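Local coordinates for epidermin biosynthesis protein EpiD (Staphylococcus aureus, PDB 3QJG) that probably catalyses the FMN-dependent oxidative decarboxylation of the C-terminal cysteine of the epidermin precursor peptide, at residues L68-I73 with L102-H107; I90-I93 with C98-L101. All coordinates share one frame; numbering follows the deposited sequence.

Contact 1. Residues L68-I73 with L102-H107. With FMN (flavin mononucleotide), chain P.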
ATOM      1  N   LEU A  68     -12.765 -12.830 -19.157  1.00 17.65           N
ATOM      2  CA  LEU A  68     -13.063 -14.171 -19.604  1.00 17.44           C
ATOM      3  C   LEU A  68     -14.507 -14.295 -19.994  1.00 17.53           C
ATOM      4  O   LEU A  68     -15.405 -13.839 -19.289  1.00 16.75           O
ATOM      5  CB  LEU A  68     -12.773 -15.161 -18.496  1.00 17.92           C
ATOM      6  CG  LEU A  68     -11.318 -15.357 -18.138  1.00 19.54           C
ATOM      7  CD1 LEU A  68     -11.298 -16.098 -16.727  1.00 21.20           C
ATOM      8  CD2 LEU A  68     -10.600 -16.070 -19.277  1.00 20.77           C
ATOM      9  N   ASN A  69     -14.725 -14.922 -21.134  1.00 19.19           N
ATOM     10  CA  ASN A  69     -16.044 -15.053 -21.713  1.00 18.27           C
ATOM     11  C   ASN A  69     -16.692 -16.407 -21.461  1.00 17.15           C
ATOM     12  O   ASN A  69     -16.171 -17.459 -21.837  1.00 15.17           O
ATOM     13  CB  ASN A  69     -15.950 -14.781 -23.201  1.00 20.48           C
ATOM     14  CG  ASN A  69     -17.286 -14.638 -23.833  1.00 19.72           C
ATOM     15  OD1 ASN A  69     -18.011 -15.625 -24.022  1.00 15.73           O
ATOM     16  ND2 ASN A  69     -17.632 -13.409 -24.172  1.00 19.37           N
ATOM     17  N   HIS A  70     -17.824 -16.335 -20.761  1.00 14.88           N
ATOM     18  CA  HIS A  70     -18.627 -17.439 -20.380  1.00 14.15           C
ATOM     19  C   HIS A  70     -19.147 -18.255 -21.580  1.00 14.78           C
ATOM     20  O   HIS A  70     -19.317 -19.455 -21.472  1.00 14.83           O
ATOM     21  CB  HIS A  70     -19.862 -16.895 -19.546  1.00 13.34           C
ATOM     22  CG  HIS A  70     -20.686 -15.887 -20.288  1.00 16.19           C
ATOM     23  ND1 HIS A  70     -20.286 -14.576 -20.477  1.00 17.03           N
ATOM     24  CD2 HIS A  70     -21.875 -16.004 -20.926  1.00 16.05           C
ATOM     25  CE1 HIS A  70     -21.190 -13.943 -21.204  1.00 16.53           C
ATOM     26  NE2 HIS A  70     -22.156 -14.787 -21.504  1.00 14.42           N
ATOM     27  N   VAL A  71     -19.479 -17.623 -22.705  1.00 15.89           N
ATOM     28  CA  VAL A  71     -19.939 -18.358 -23.857  1.00 16.69           C
ATOM     29  C   VAL A  71     -18.775 -19.158 -24.465  1.00 18.37           C
ATOM     30  O   VAL A  71     -18.903 -20.370 -24.790  1.00 17.61           O
ATOM     31  CB  VAL A  71     -20.583 -17.419 -24.927  1.00 17.84           C
ATOM     32  CG1 VAL A  71     -20.895 -18.240 -26.205  1.00 18.21           C
ATOM     33  CG2 VAL A  71     -21.911 -16.708 -24.344  1.00 17.02           C
ATOM     34  N   ASP A  72     -17.626 -18.516 -24.605  1.00 18.41           N
ATOM     35  CA  ASP A  72     -16.499 -19.231 -25.216  1.00 19.97           C
ATOM     36  C   ASP A  72     -16.011 -20.418 -24.348  1.00 20.09           C
ATOM     37  O   ASP A  72     -15.699 -21.476 -24.845  1.00 19.34           O
ATOM     38  CB  ASP A  72     -15.360 -18.298 -25.425  1.00 19.09           C
ATOM     39  CG  ASP A  72     -15.612 -17.289 -26.521  1.00 23.87           C
ATOM     40  OD1 ASP A  72     -16.626 -17.354 -27.248  1.00 24.50           O
ATOM     41  OD2 ASP A  72     -14.721 -16.412 -26.654  1.00 32.24           O
ATOM     42  N   ILE A  73     -15.953 -20.206 -23.036  1.00 21.28           N
ATOM     43  CA  ILE A  73     -15.610 -21.251 -22.103  1.00 20.63           C
ATOM     44  C   ILE A  73     -16.632 -22.380 -22.187  1.00 21.82           C
ATOM     45  O   ILE A  73     -16.221 -23.509 -22.329  1.00 23.83           O
ATOM     46  CB  ILE A  73     -15.443 -20.714 -20.654  1.00 18.82           C
ATOM     47  CG1 ILE A  73     -14.202 -19.825 -20.562  1.00 19.90           C
ATOM     48  CG2 ILE A  73     -15.310 -21.869 -19.685  1.00 20.27           C
ATOM     49  CD1 ILE A  73     -14.040 -19.059 -19.266  1.00 15.56           C
ATOM     50  N   LEU A 102     -18.305 -18.494 -12.932  1.00 14.56           N
ATOM     51  CA  LEU A 102     -18.771 -19.834 -12.820  1.00 14.23           C
ATOM     52  C   LEU A 102     -20.261 -19.951 -13.030  1.00 15.50           C
ATOM     53  O   LEU A 102     -20.743 -20.848 -13.739  1.00 15.52           O
ATOM     54  CB  LEU A 102     -18.431 -20.366 -11.412  1.00 14.02           C
ATOM     55  CG  LEU A 102     -18.873 -21.763 -10.996  1.00 16.04           C
ATOM     56  CD1 LEU A 102     -17.979 -22.237  -9.851  1.00 15.31           C
ATOM     57  CD2 LEU A 102     -20.351 -21.812 -10.487  1.00 12.55           C
ATOM     58  N   LEU A 103     -21.003 -19.064 -12.392  1.00 15.13           N
ATOM     59  CA  LEU A 103     -22.444 -19.147 -12.453  1.00 15.17           C
ATOM     60  C   LEU A 103     -23.002 -18.785 -13.825  1.00 16.73           C
ATOM     61  O   LEU A 103     -24.026 -19.346 -14.264  1.00 15.11           O
ATOM     62  CB  LEU A 103     -23.088 -18.244 -11.423  1.00 14.42           C
ATOM     63  CG  LEU A 103     -22.934 -18.513  -9.931  1.00 17.11           C
ATOM     64  CD1 LEU A 103     -23.546 -17.359  -9.105  1.00 17.92           C
ATOM     65  CD2 LEU A 103     -23.611 -19.805  -9.598  1.00 17.61           C
ATOM     66  N   THR A 104     -22.368 -17.808 -14.460  1.00 18.38           N
ATOM     67  CA  THR A 104     -22.694 -17.411 -15.826  1.00 19.16           C
ATOM     68  C   THR A 104     -22.420 -18.517 -16.876  1.00 20.07           C
ATOM     69  O   THR A 104     -23.209 -18.697 -17.831  1.00 20.82           O
ATOM     70  CB  THR A 104     -21.882 -16.137 -16.235  1.00 18.42           C
ATOM     71  OG1 THR A 104     -22.132 -15.108 -15.264  1.00 19.95           O
ATOM     72  CG2 THR A 104     -22.202 -15.658 -17.624  1.00 16.21           C
ATOM     73  N   ILE A 105     -21.291 -19.191 -16.733  1.00 19.29           N
ATOM     74  CA  ILE A 105     -21.004 -20.380 -17.475  1.00 19.63           C
ATOM     75  C   ILE A 105     -22.098 -21.437 -17.354  1.00 20.35           C
ATOM     76  O   ILE A 105     -22.549 -21.923 -18.390  1.00 20.14           O
ATOM     77  CB  ILE A 105     -19.652 -20.977 -17.119  1.00 19.23           C
ATOM     78  CG1 ILE A 105     -18.541 -20.006 -17.486  1.00 19.20           C
ATOM     79  CG2 ILE A 105     -19.387 -22.254 -17.946  1.00 21.11           C
ATOM     80  CD1 ILE A 105     -17.158 -20.352 -16.839  1.00 14.37           C
ATOM     81  N   CYS A 106     -22.615 -21.683 -16.139  1.00 20.24           N
ATOM     82  CA  CYS A 106     -23.616 -22.739 -15.933  1.00 21.19           C
ATOM     83  C   CYS A 106     -25.005 -22.333 -16.483  1.00 20.37           C
ATOM     84  O   CYS A 106     -25.763 -23.146 -17.052  1.00 20.36           O
ATOM     85  CB  CYS A 106     -23.659 -23.178 -14.442  1.00 21.13           C
ATOM     86  SG  CYS A 106     -22.070 -23.898 -13.866  1.00 21.67           S
ATOM     87  N   HIS A 107     -25.319 -21.057 -16.335  1.00 19.57           N
ATOM     88  CA  HIS A 107     -26.508 -20.467 -16.938  1.00 18.38           C
ATOM     89  C   HIS A 107     -26.577 -20.649 -18.467  1.00 19.51           C
ATOM     90  O   HIS A 107     -27.630 -20.836 -19.028  1.00 20.02           O
ATOM     91  CB  HIS A 107     -26.531 -18.985 -16.608  1.00 17.29           C
ATOM     92  CG  HIS A 107     -27.785 -18.305 -16.982  1.00 13.95           C
ATOM     93  ND1 HIS A 107     -28.979 -18.575 -16.352  1.00 15.57           N
ATOM     94  CD2 HIS A 107     -28.057 -17.383 -17.936  1.00 14.94           C
ATOM     95  CE1 HIS A 107     -29.926 -17.819 -16.876  1.00 14.99           C
ATOM     96  NE2 HIS A 107     -29.389 -17.078 -17.833  1.00 18.55           N
TER
HETATM   97  N1  FMN P 501     -23.937 -11.157 -19.822  1.00 15.53           N
HETATM   98  C2  FMN P 501     -25.171 -10.902 -20.373  1.00 18.79           C
HETATM   99  O2  FMN P 501     -26.272 -11.230 -19.813  1.00 18.11           O
HETATM  100  N3  FMN P 501     -25.178 -10.204 -21.557  1.00 19.29           N
HETATM  101  C4  FMN P 501     -24.025  -9.831 -22.215  1.00 20.56           C
HETATM  102  O4  FMN P 501     -24.150  -9.256 -23.300  1.00 22.55           O
HETATM  103  C4A FMN P 501     -22.793 -10.114 -21.650  1.00 15.89           C
HETATM  104  N5  FMN P 501     -21.585  -9.785 -22.270  1.00 23.45           N
HETATM  105  C5A FMN P 501     -20.364 -10.046 -21.654  1.00 19.06           C
HETATM  106  C6  FMN P 501     -19.153  -9.696 -22.255  1.00 22.57           C
HETATM  107  C7  FMN P 501     -17.921  -9.960 -21.625  1.00 20.57           C
HETATM  108  C7M FMN P 501     -16.600  -9.588 -22.282  1.00 18.87           C
HETATM  109  C8  FMN P 501     -17.933 -10.606 -20.384  1.00 21.73           C
HETATM  110  C8M FMN P 501     -16.660 -10.919 -19.631  1.00 21.65           C
HETATM  111  C9  FMN P 501     -19.140 -10.952 -19.786  1.00 20.74           C
HETATM  112  C9A FMN P 501     -20.353 -10.685 -20.422  1.00 19.15           C
HETATM  113  N10 FMN P 501     -21.549 -11.055 -19.824  1.00 17.17           N
HETATM  114  C10 FMN P 501     -22.766 -10.765 -20.426  1.00 19.94           C
HETATM  115  C1' FMN P 501     -21.584 -11.737 -18.527  1.00 16.06           C
HETATM  116  C2' FMN P 501     -21.979 -10.791 -17.401  1.00 15.74           C
HETATM  117  O2' FMN P 501     -21.150  -9.664 -17.258  1.00 13.54           O
HETATM  118  C3' FMN P 501     -21.915 -11.575 -16.112  1.00 16.37           C
HETATM  119  O3' FMN P 501     -22.919 -12.576 -16.041  1.00 17.97           O
HETATM  120  C4' FMN P 501     -22.030 -10.618 -14.900  1.00 15.72           C
HETATM  121  O4' FMN P 501     -22.081 -11.367 -13.737  1.00 12.03           O
HETATM  122  C5' FMN P 501     -23.239  -9.774 -14.967  1.00 16.49           C
HETATM  123  O5' FMN P 501     -23.321  -9.012 -13.793  1.00 20.77           O
HETATM  124  P   FMN P 501     -24.320  -7.761 -13.697  1.00 18.34           P
HETATM  125  O1P FMN P 501     -24.504  -7.355 -12.183  1.00 17.44           O
HETATM  126  O2P FMN P 501     -25.550  -8.187 -14.348  1.00 20.55           O
HETATM  127  O3P FMN P 501     -23.819  -6.653 -14.564  1.00 19.74           O
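The first turn of helix 70-75 comes up against helix 101-107 where H70 and I105 meet, their CA atoms 4.8 Å apart. From this crossing the side chain of H70 reaches toward the flavin. Its CG takes the crowded position between the backbone N and the carbonyl carbon (chi1 57°), which brings the imidazole alongside T104 and puts its far corner at the isoalloxazine. CG2 of T104 lies over one ring face, nearer the rim, as in a CH-pi contact, though the modelled spacing is too tight to be trusted. At the other end of the ring, CE1 lies 3.2 Å from FMN N10, an oblique approach. The two branches of T104 do separate jobs: with OG1 beside the backbone N and CG2 anti to it (chi1 -55°), the methyl meets H70 while OG1 accepts a hydrogen bond of 2.8 Å from ribityl O3' of FMN. The same T104 OG1 is hydrogen-bonded to N100 O, which steadies the hydroxyl from the protein side. In this Rossmann-like flavoprotein fold, both helices border strand 7-12, and I73 and I105 each touch L9 on it. I105 CG1 lies 3.9 Å from CA of H70, and I105 CD1 continues to CG2 of I73 at 3.7 Å, giving the junction an apolar floor. N69 is the N-cap of helix 70-75: its OD1 receives D72 N at 3.0 Å in a fairly straight bond and V71 N in a weak, strongly bent one. M123 of the second subunit packs on H70, and D72 makes a salt bridge with K160 of that subunit.

Contact 2. Residues I90-I93 with C98-L101. With FMN (flavin mononucleotide), chain P.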
ATOM      1  N   ILE A  90     -26.453 -23.921  -6.169  1.00 18.09           N
ATOM      2  CA  ILE A  90     -27.601 -24.649  -6.758  1.00 17.57           C
ATOM      3  C   ILE A  90     -28.833 -23.692  -6.862  1.00 17.55           C
ATOM      4  O   ILE A  90     -29.527 -23.598  -7.914  1.00 15.41           O
ATOM      5  CB  ILE A  90     -27.875 -25.956  -5.941  1.00 17.83           C
ATOM      6  CG1 ILE A  90     -26.841 -27.013  -6.298  1.00 18.43           C
ATOM      7  CG2 ILE A  90     -29.330 -26.521  -6.095  1.00 15.80           C
ATOM      8  CD1 ILE A  90     -26.734 -28.150  -5.304  1.00 15.40           C
ATOM      9  N   ASN A  91     -29.044 -22.950  -5.785  1.00 18.77           N
ATOM     10  CA  ASN A  91     -30.199 -22.081  -5.673  1.00 18.65           C
ATOM     11  C   ASN A  91     -30.046 -20.794  -6.560  1.00 19.30           C
ATOM     12  O   ASN A  91     -31.038 -20.238  -7.093  1.00 20.06           O
ATOM     13  CB  ASN A  91     -30.447 -21.729  -4.228  1.00 18.12           C
ATOM     14  CG  ASN A  91     -30.833 -22.900  -3.403  1.00 17.04           C
ATOM     15  OD1 ASN A  91     -31.609 -23.769  -3.848  1.00 18.51           O
ATOM     16  ND2 ASN A  91     -30.281 -22.980  -2.198  1.00 16.18           N
ATOM     17  N   LYS A  92     -28.827 -20.319  -6.696  1.00 18.20           N
ATOM     18  CA  LYS A  92     -28.563 -19.234  -7.634  1.00 18.64           C
ATOM     19  C   LYS A  92     -28.825 -19.745  -9.078  1.00 19.51           C
ATOM     20  O   LYS A  92     -29.495 -19.060  -9.877  1.00 19.36           O
ATOM     21  CB  LYS A  92     -27.149 -18.680  -7.505  1.00 17.45           C
ATOM     22  CG  LYS A  92     -26.837 -17.833  -6.247  1.00 18.21           C
ATOM     23  CD  LYS A  92     -26.079 -16.612  -6.543  1.00 18.75           C
ATOM     24  CE  LYS A  92     -25.452 -15.832  -5.418  1.00 18.59           C
ATOM     25  NZ  LYS A  92     -24.128 -15.210  -5.925  1.00 17.69           N
ATOM     26  N   ILE A  93     -28.253 -20.905  -9.429  1.00 19.64           N
ATOM     27  CA  ILE A  93     -28.528 -21.496 -10.724  1.00 19.91           C
ATOM     28  C   ILE A  93     -30.024 -21.758 -10.969  1.00 19.00           C
ATOM     29  O   ILE A  93     -30.514 -21.420 -12.023  1.00 16.96           O
ATOM     30  CB  ILE A  93     -27.756 -22.746 -11.000  1.00 21.30           C
ATOM     31  CG1 ILE A  93     -26.236 -22.455 -10.986  1.00 20.26           C
ATOM     32  CG2 ILE A  93     -28.119 -23.238 -12.374  1.00 22.08           C
ATOM     33  CD1 ILE A  93     -25.411 -23.670 -10.860  1.00 22.18           C
ATOM     34  N   CYS A  98     -26.534 -15.130 -12.042  1.00 13.67           N
ATOM     35  CA  CYS A  98     -25.161 -15.378 -12.469  1.00 14.08           C
ATOM     36  C   CYS A  98     -24.329 -14.151 -12.183  1.00 15.85           C
ATOM     37  O   CYS A  98     -24.010 -13.403 -13.100  1.00 15.21           O
ATOM     38  CB  CYS A  98     -25.122 -15.763 -13.948  1.00 13.60           C
ATOM     39  SG  CYS A  98     -26.305 -15.045 -15.056  1.00 16.61           S
ATOM     40  N   ASP A  99     -23.924 -13.977 -10.912  1.00 17.46           N
ATOM     41  CA  ASP A  99     -23.124 -12.800 -10.520  1.00 19.04           C
ATOM     42  C   ASP A  99     -21.608 -13.043 -10.435  1.00 19.70           C
ATOM     43  O   ASP A  99     -20.877 -12.117 -10.026  1.00 20.60           O
ATOM     44  CB  ASP A  99     -23.694 -11.996  -9.313  1.00 19.80           C
ATOM     45  CG  ASP A  99     -24.048 -12.839  -8.111  1.00 23.01           C
ATOM     46  OD1 ASP A  99     -23.511 -13.954  -8.054  1.00 21.59           O
ATOM     47  OD2 ASP A  99     -24.897 -12.380  -7.216  1.00 21.33           O
ATOM     48  N   ASN A 100     -21.168 -14.247 -10.860  1.00 17.38           N
ATOM     49  CA  ASN A 100     -19.752 -14.537 -11.128  1.00 15.41           C
ATOM     50  C   ASN A 100     -19.503 -15.377 -12.369  1.00 14.46           C
ATOM     51  O   ASN A 100     -20.443 -15.824 -12.972  1.00 14.57           O
ATOM     52  CB  ASN A 100     -19.115 -15.166  -9.933  1.00 15.66           C
ATOM     53  CG  ASN A 100     -19.738 -16.492  -9.534  1.00 15.50           C
ATOM     54  OD1 ASN A 100     -20.046 -17.353 -10.373  1.00 17.34           O
ATOM     55  ND2 ASN A 100     -19.850 -16.702  -8.208  1.00 17.02           N
ATOM     56  N   LEU A 101     -18.241 -15.623 -12.746  1.00 12.07           N
ATOM     57  CA  LEU A 101     -17.993 -16.279 -13.992  1.00 12.19           C
ATOM     58  C   LEU A 101     -18.530 -17.745 -14.006  1.00 13.63           C
ATOM     59  O   LEU A 101     -19.143 -18.204 -14.961  1.00 15.28           O
ATOM     60  CB  LEU A 101     -16.459 -16.215 -14.290  1.00 10.91           C
ATOM     61  CG  LEU A 101     -16.129 -16.902 -15.581  1.00 10.95           C
ATOM     62  CD1 LEU A 101     -17.029 -16.302 -16.745  1.00 11.76           C
ATOM     63  CD2 LEU A 101     -14.506 -16.814 -15.814  1.00  8.02           C
TER
HETATM   64  N1  FMN P 501     -23.937 -11.157 -19.822  1.00 15.53           N
HETATM   65  C2  FMN P 501     -25.171 -10.902 -20.373  1.00 18.79           C
HETATM   66  O2  FMN P 501     -26.272 -11.230 -19.813  1.00 18.11           O
HETATM   67  N3  FMN P 501     -25.178 -10.204 -21.557  1.00 19.29           N
HETATM   68  C4  FMN P 501     -24.025  -9.831 -22.215  1.00 20.56           C
HETATM   69  O4  FMN P 501     -24.150  -9.256 -23.300  1.00 22.55           O
HETATM   70  C4A FMN P 501     -22.793 -10.114 -21.650  1.00 15.89           C
HETATM   71  N5  FMN P 501     -21.585  -9.785 -22.270  1.00 23.45           N
HETATM   72  C5A FMN P 501     -20.364 -10.046 -21.654  1.00 19.06           C
HETATM   73  C6  FMN P 501     -19.153  -9.696 -22.255  1.00 22.57           C
HETATM   74  C7  FMN P 501     -17.921  -9.960 -21.625  1.00 20.57           C
HETATM   75  C7M FMN P 501     -16.600  -9.588 -22.282  1.00 18.87           C
HETATM   76  C8  FMN P 501     -17.933 -10.606 -20.384  1.00 21.73           C
HETATM   77  C8M FMN P 501     -16.660 -10.919 -19.631  1.00 21.65           C
HETATM   78  C9  FMN P 501     -19.140 -10.952 -19.786  1.00 20.74           C
HETATM   79  C9A FMN P 501     -20.353 -10.685 -20.422  1.00 19.15           C
HETATM   80  N10 FMN P 501     -21.549 -11.055 -19.824  1.00 17.17           N
HETATM   81  C10 FMN P 501     -22.766 -10.765 -20.426  1.00 19.94           C
HETATM   82  C1' FMN P 501     -21.584 -11.737 -18.527  1.00 16.06           C
HETATM   83  C2' FMN P 501     -21.979 -10.791 -17.401  1.00 15.74           C
HETATM   84  O2' FMN P 501     -21.150  -9.664 -17.258  1.00 13.54           O
HETATM   85  C3' FMN P 501     -21.915 -11.575 -16.112  1.00 16.37           C
HETATM   86  O3' FMN P 501     -22.919 -12.576 -16.041  1.00 17.97           O
HETATM   87  C4' FMN P 501     -22.030 -10.618 -14.900  1.00 15.72           C
HETATM   88  O4' FMN P 501     -22.081 -11.367 -13.737  1.00 12.03           O
HETATM   89  C5' FMN P 501     -23.239  -9.774 -14.967  1.00 16.49           C
HETATM   90  O5' FMN P 501     -23.321  -9.012 -13.793  1.00 20.77           O
HETATM   91  P   FMN P 501     -24.320  -7.761 -13.697  1.00 18.34           P
HETATM   92  O1P FMN P 501     -24.504  -7.355 -12.183  1.00 17.44           O
HETATM   93  O2P FMN P 501     -25.550  -8.187 -14.348  1.00 20.55           O
HETATM   94  O3P FMN P 501     -23.819  -6.653 -14.564  1.00 19.74           O
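K92 and D99 carry this contact: the ammonium at the end of a long side chain from helix 87-94 meets a carboxylate on the loop that follows. K92 NZ gives a hydrogen bond to OD1 of D99, 2.5 Å long, as part of a salt bridge, a length that is doubtful because it is so short. OD1 is approached on its syn lone pair, the side of the other oxygen, and NZ therefore also comes within 3.2 Å of D99 OD2. The two side chains cross at about a right angle. Bends at chi2 and chi4 (146°) turn the end of the lysine onto the carboxylate, with CE 3.8 Å from OD1 of D99. Both groups have further partners: K92 NZ is also salt-bridged to D99 OD2 of the third subunit, and D99 OD2 to K92 NZ of the second. Such a cyclic exchange of charges is consistent with three subunits meeting around a threefold axis, as in related flavin-containing cysteine decarboxylases, and the alternation of opposite charges would probably favour both ionised forms. C98, next to D99, contributes little surface here but places its carbonyl on the cofactor: C98 O accepts from ribityl O4' of FMN at 2.9 Å and, in a longer bond of 3.2 Å, from O3' of FMN, whose proton is at best shared with T104 OG1. K92 and the ribityl chain thus hold adjacent residues of one loop, D99 and C98. That loop joins two helices. N100 caps the second, its OD1 accepting from L103 N, while K92 and I93 lie against L103 of helix 101-107; I90, one turn before I93, packs on strand 113-120 and, like I93, on helix 127-138.

Contact 2 is nested along the chain inside the loop closed by contact 1, and their centres lie 10 Å apart. Helix 101-107 joins them: T104 OG1 sits 3.3 Å from CB of C98, and L103 CD1 sits 3.7 Å from CD of K92. A third touch, L68 CD1 to L101 CD2 at 3.4 Å, ties residues 68-73 to the start of that helix. The two contacts converge on ribityl O3' of one FMN, while H70 lies beside its isoalloxazine. Residues of the second subunit, among them S40, T86 and S87, also bind this FMN, so the pocket is shared between chains. The K92 side chain is about 6 Å from another FMN.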